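PDB 3LM8: thiamine pyrophosphokinase from Bacillus subtilis, which catalyses the ATP-dependent conversion of thiamine to thiamine diphosphate, releasing AMP, in the salvage of this vitamin. Local coordinates for residues 5-10 with 35-40; 16-21 with 41-46. The protein carries 1 engineered substitution. All coordinates share one frame; numbering follows the deposited sequence.

Contact 1: residues 5-10 with 35-40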
loop_
_atom_site.group_PDB
_atom_site.type_symbol
_atom_site.label_atom_id
_atom_site.label_comp_id
_atom_site.label_asym_id
_atom_site.label_seq_id
_atom_site.Cartn_x
_atom_site.Cartn_y
_atom_site.Cartn_z
ATOM N N ASN A 5 1.810 -6.581 7.622
ATOM C CA ASN A 5 2.498 -6.293 6.365
ATOM C C ASN A 5 2.320 -7.457 5.411
ATOM O O ASN A 5 2.630 -8.609 5.747
ATOM C CB ASN A 5 3.996 -6.082 6.561
ATOM C CG ASN A 5 4.313 -4.855 7.353
ATOM O OD1 ASN A 5 3.432 -4.053 7.671
ATOM N ND2 ASN A 5 5.585 -4.694 7.685
ATOM N N ILE A 6 1.840 -7.136 4.213
ATOM C CA ILE A 6 1.592 -8.117 3.172
ATOM C C ILE A 6 2.555 -7.867 2.023
ATOM O O ILE A 6 2.693 -6.731 1.550
ATOM C CB ILE A 6 0.177 -7.965 2.617
ATOM C CG1 ILE A 6 -0.838 -7.915 3.762
ATOM C CG2 ILE A 6 -0.108 -9.080 1.651
ATOM C CD1 ILE A 6 -2.273 -7.630 3.315
ATOM N N VAL A 7 3.216 -8.923 1.566
ATOM C CA VAL A 7 4.143 -8.803 0.445
ATOM C C VAL A 7 3.582 -9.602 -0.733
ATOM O O VAL A 7 3.615 -10.832 -0.735
ATOM C CB VAL A 7 5.544 -9.328 0.830
ATOM C CG1 VAL A 7 6.497 -9.280 -0.372
ATOM C CG2 VAL A 7 6.091 -8.487 1.964
ATOM N N ALA A 8 3.040 -8.884 -1.716
ATOM C CA ALA A 8 2.468 -9.504 -2.906
ATOM C C ALA A 8 3.611 -9.980 -3.786
ATOM O O ALA A 8 4.763 -9.662 -3.513
ATOM C CB ALA A 8 1.601 -8.504 -3.658
ATOM N N GLY A 9 3.294 -10.704 -4.855
ATOM C CA GLY A 9 4.334 -11.250 -5.711
ATOM C C GLY A 9 4.840 -10.450 -6.892
ATOM O O GLY A 9 5.043 -11.015 -7.970
ATOM N N GLY A 10 5.053 -9.150 -6.698
ATOM C CA GLY A 10 5.559 -8.317 -7.775
ATOM C C GLY A 10 7.064 -8.476 -7.855
ATOM O O GLY A 10 7.639 -9.171 -7.022
ATOM N N THR A 35 5.694 -14.512 -0.768
ATOM C CA THR A 35 6.173 -15.271 0.372
ATOM C C THR A 35 7.617 -15.696 0.096
ATOM O O THR A 35 8.424 -15.781 1.011
ATOM C CB THR A 35 5.274 -16.500 0.701
ATOM O OG1 THR A 35 6.099 -17.663 0.846
ATOM C CG2 THR A 35 4.225 -16.721 -0.363
ATOM N N VAL A 36 7.947 -15.937 -1.170
ATOM C CA VAL A 36 9.317 -16.295 -1.528
ATOM C C VAL A 36 10.221 -15.107 -1.170
ATOM O O VAL A 36 11.280 -15.276 -0.566
ATOM C CB VAL A 36 9.457 -16.607 -3.055
ATOM C CG1 VAL A 36 10.918 -16.527 -3.483
ATOM C CG2 VAL A 36 8.909 -18.007 -3.365
ATOM N N THR A 37 9.786 -13.905 -1.542
ATOM C CA THR A 37 10.529 -12.683 -1.262
ATOM C C THR A 37 10.798 -12.532 0.231
ATOM O O THR A 37 11.885 -12.113 0.652
ATOM C CB THR A 37 9.748 -11.442 -1.718
ATOM O OG1 THR A 37 9.230 -11.660 -3.031
ATOM C CG2 THR A 37 10.649 -10.237 -1.763
ATOM N N LEU A 38 9.797 -12.862 1.037
ATOM C CA LEU A 38 9.934 -12.751 2.480
ATOM C C LEU A 38 11.060 -13.640 3.011
ATOM O O LEU A 38 11.858 -13.225 3.850
ATOM C CB LEU A 38 8.609 -13.121 3.157
ATOM C CG LEU A 38 7.449 -12.138 3.012
ATOM C CD1 LEU A 38 6.165 -12.818 3.428
ATOM C CD2 LEU A 38 7.688 -10.915 3.868
ATOM N N LEU A 39 11.117 -14.868 2.515
ATOM C CA LEU A 39 12.132 -15.811 2.947
ATOM C C LEU A 39 13.526 -15.339 2.597
ATOM O O LEU A 39 14.449 -15.491 3.392
ATOM C CB LEU A 39 11.856 -17.189 2.336
ATOM C CG LEU A 39 10.986 -18.109 3.205
ATOM C CD1 LEU A 39 9.919 -17.306 3.934
ATOM C CD2 LEU A 39 10.362 -19.189 2.341
ATOM N N ASP A 40 13.683 -14.758 1.414
ATOM C CA ASP A 40 14.993 -14.276 1.010
ATOM C C ASP A 40 15.475 -13.204 1.975
ATOM O O ASP A 40 16.649 -13.175 2.340
ATOM C CB ASP A 40 14.963 -13.720 -0.422
ATOM C CG ASP A 40 14.623 -14.791 -1.469
ATOM O OD1 ASP A 40 14.844 -15.997 -1.214
ATOM O OD2 ASP A 40 14.143 -14.418 -2.562
HETATM O O HOH W 1 7.300 -10.332 -4.490
#

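Contact 2: residues 16-21 with 41-46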
loop_
_atom_site.group_PDB
_atom_site.type_symbol
_atom_site.label_atom_id
_atom_site.label_comp_id
_atom_site.label_asym_id
_atom_site.label_seq_id
_atom_site.Cartn_x
_atom_site.Cartn_y
_atom_site.Cartn_z
ATOM N N PRO A 16 11.136 -2.261 -1.364
ATOM C CA PRO A 16 12.086 -1.699 -0.399
ATOM C C PRO A 16 12.661 -2.751 0.519
ATOM O O PRO A 16 12.307 -3.926 0.448
ATOM C CB PRO A 16 11.237 -0.716 0.417
ATOM C CG PRO A 16 9.995 -0.528 -0.392
ATOM C CD PRO A 16 9.764 -1.865 -1.012
ATOM N N ASP A 17 13.542 -2.305 1.399
ATOM C CA ASP A 17 14.133 -3.172 2.396
ATOM C C ASP A 17 12.980 -3.481 3.359
ATOM O O ASP A 17 12.363 -2.573 3.936
ATOM C CB ASP A 17 15.252 -2.423 3.125
ATOM C CG ASP A 17 15.575 -3.021 4.480
ATOM O OD1 ASP A 17 15.936 -2.238 5.387
ATOM O OD2 ASP A 17 15.477 -4.263 4.638
ATOM N N LEU A 18 12.659 -4.754 3.519
ATOM C CA LEU A 18 11.580 -5.106 4.422
ATOM C C LEU A 18 12.111 -5.140 5.861
ATOM O O LEU A 18 11.417 -4.741 6.797
ATOM C CB LEU A 18 10.984 -6.460 4.016
ATOM C CG LEU A 18 10.528 -6.497 2.554
ATOM C CD1 LEU A 18 9.998 -7.886 2.184
ATOM C CD2 LEU A 18 9.459 -5.438 2.348
ATOM N N THR A 19 13.351 -5.605 6.014
ATOM C CA THR A 19 14.021 -5.710 7.309
ATOM C C THR A 19 13.687 -4.569 8.273
ATOM O O THR A 19 13.196 -4.805 9.381
ATOM C CB THR A 19 15.559 -5.762 7.116
ATOM O OG1 THR A 19 15.910 -6.989 6.468
ATOM C CG2 THR A 19 16.284 -5.679 8.446
ATOM N N GLY A 20 13.947 -3.337 7.842
ATOM C CA GLY A 20 13.688 -2.184 8.686
ATOM C C GLY A 20 12.234 -1.974 9.060
ATOM O O GLY A 20 11.914 -1.114 9.891
ATOM N N TYR A 21 11.354 -2.756 8.447
ATOM C CA TYR A 21 9.925 -2.669 8.716
ATOM C C TYR A 21 9.520 -3.713 9.749
ATOM O O TYR A 21 8.354 -3.775 10.163
ATOM C CB TYR A 21 9.120 -2.864 7.416
ATOM C CG TYR A 21 8.932 -1.599 6.602
ATOM C CD1 TYR A 21 8.015 -0.621 6.998
ATOM C CD2 TYR A 21 9.671 -1.374 5.436
ATOM C CE1 TYR A 21 7.834 0.550 6.254
ATOM C CE2 TYR A 21 9.499 -0.201 4.681
ATOM C CZ TYR A 21 8.579 0.755 5.097
ATOM O OH TYR A 21 8.398 1.911 4.362
ATOM N N ALA A 41 14.562 -12.336 2.399
ATOM C CA ALA A 41 14.888 -11.251 3.318
ATOM C C ALA A 41 15.109 -11.748 4.735
ATOM O O ALA A 41 15.734 -11.071 5.534
ATOM C CB ALA A 41 13.785 -10.202 3.308
ATOM N N GLY A 42 14.581 -12.920 5.057
ATOM C CA GLY A 42 14.784 -13.454 6.390
ATOM C C GLY A 42 13.551 -13.387 7.249
ATOM O O GLY A 42 13.590 -13.693 8.437
ATOM N N ILE A 43 12.450 -12.971 6.640
ATOM C CA ILE A 43 11.188 -12.869 7.350
ATOM C C ILE A 43 10.341 -14.068 6.965
ATOM O O ILE A 43 10.274 -14.438 5.794
ATOM C CB ILE A 43 10.418 -11.604 6.951
ATOM C CG1 ILE A 43 11.341 -10.390 7.029
ATOM C CG2 ILE A 43 9.202 -11.426 7.866
ATOM C CD1 ILE A 43 10.733 -9.143 6.415
ATOM N N ILE A 44 9.709 -14.672 7.965
ATOM C CA ILE A 44 8.842 -15.822 7.763
ATOM C C ILE A 44 7.390 -15.349 7.920
ATOM O O ILE A 44 7.037 -14.698 8.896
ATOM C CB ILE A 44 9.116 -16.931 8.813
ATOM C CG1 ILE A 44 10.589 -17.352 8.773
ATOM C CG2 ILE A 44 8.208 -18.128 8.548
ATOM C CD1 ILE A 44 10.977 -18.188 7.564
ATOM N N PRO A 45 6.536 -15.669 6.946
ATOM C CA PRO A 45 5.127 -15.267 7.000
ATOM C C PRO A 45 4.392 -16.093 8.063
ATOM O O PRO A 45 4.787 -17.223 8.336
ATOM C CB PRO A 45 4.617 -15.590 5.594
ATOM C CG PRO A 45 5.894 -15.729 4.749
ATOM C CD PRO A 45 6.863 -16.350 5.680
ATOM N N VAL A 46 3.335 -15.542 8.664
ATOM C CA VAL A 46 2.576 -16.301 9.653
ATOM C C VAL A 46 1.618 -17.138 8.826
ATOM O O VAL A 46 1.349 -18.299 9.136
ATOM C CB VAL A 46 1.763 -15.393 10.619
ATOM C CG1 VAL A 46 2.694 -14.420 11.343
ATOM C CG2 VAL A 46 0.707 -14.628 9.861
#

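Contact 1: residues 5-10 with 35-40
Val-7 and Leu-38 meet without a ring or amide plane between them; the flat amide of Asn-5 stands aside, its OD1 hydrogen-bonded to Gln-98 NE2, so no stacked face or ring edge enters the contact. The arrangement is helix-on-sheet packing in an alpha/beta fold: helix 33-41 lies over strand 3-7, an inner strand of the parallel part of the large mixed sheet. The axes of strand 5-7 and helix 35-40 approach to 8.8 Å at 108°, so the helix runs nearly across the strand. Val-7 supplies both of its methyls. With CG1 anti to the backbone N (chi1 177°), CG2 lies opposite the carbonyl carbon and meets Leu-38 CD2 at 3.5 Å, the two side chains passing with their ends running opposite ways. The other methyl, CG1, crosses Thr-37 at a slant, 4.1 Å from its CB. All residues that touch are buried, and no direct hydrogen bond joins the segments: Val-7 O and Thr-35 N remain 4.2 Å apart. Shortened to an alanine, Leu-38 would lose its branch, and this would probably open a gap beside Val-7 CG2 and deprive Trp-28 and Pro-45 of a packing partner. The polar link runs through a water just beyond the strand. It donates to Ala-8 O and Gly-10 O, each 2.8 Å from the water oxygen, and thereby ties the glycine turn to the helix. The third partner is the helix hydroxyl, Thr-37 OG1, which gives its proton to that water oxygen at 2.8 Å.

Contact 2: residues 16-21 with 41-46
The Schellman motif that ends helix 33-41 places Ile-43 against Leu-18, joining the helix end to the loop between strands 3-7 and 26-31. Its evidence is the pair of backbone links from Ile-43 N to Leu-38 O and from Gly-42 N to Leu-39 O, with Gly-42 at phi 107°. At those backbone angles a CB would run into the carbonyl O of Ala-41, which explains why a residue without a side chain suits the corner. Once past it, Ile-43 reaches across with an extended branch: CG1 lies opposite the carbonyl carbon and chi2 is 170°, carrying CD1 to 3.6 Å from Leu-18 CB. The same methyl lies 4.4 Å from Thr-19 N. Both buried side chains also touch Trp-28 of strand 26-31. At the more exposed rim, Thr-19 OG1 faces Ala-41 O at 4.2 Å, too long for a hydrogen bond, so the join depends on apolar contact. Within the loop 16-21, Tyr-21 N donates to Leu-18 O at 2.6 Å, closing a short 3-10 turn that begins at the very residue meeting Ile-43. The Tyr-21 ring has Asp-17 O in plane at its edge and packs edge-to-face with Phe-100. The glycine Schellman motif is a common C-terminal cap of alpha-helices, and here it closes the helix of the connection from strand 26-31 to strand 47-49.

How the contacts relate
The centres of contacts 1 and 2 lie about 8 Å apart, on the same side of the chain's centre, and their segments alternate in sequence: 5-10, 16-21, 35-40, 41-46. Helix 33-41 is shared: it is the crossover of a beta-alpha-beta unit between the parallel neighbouring strands 26-31 and 47-49, and the contacts pack it and its end against strand 3-7 and the loop 16-21. They touch directly, Leu-39 CD1 packing 3.6 Å from Pro-45 CD, and Trp-28 touches side chains of both. Both lie in or near the catalytic family region, whereas the thiamine-lining residues, Tyr-174, Leu-176 and Thr-186 to Asn-191, come much later in the chain.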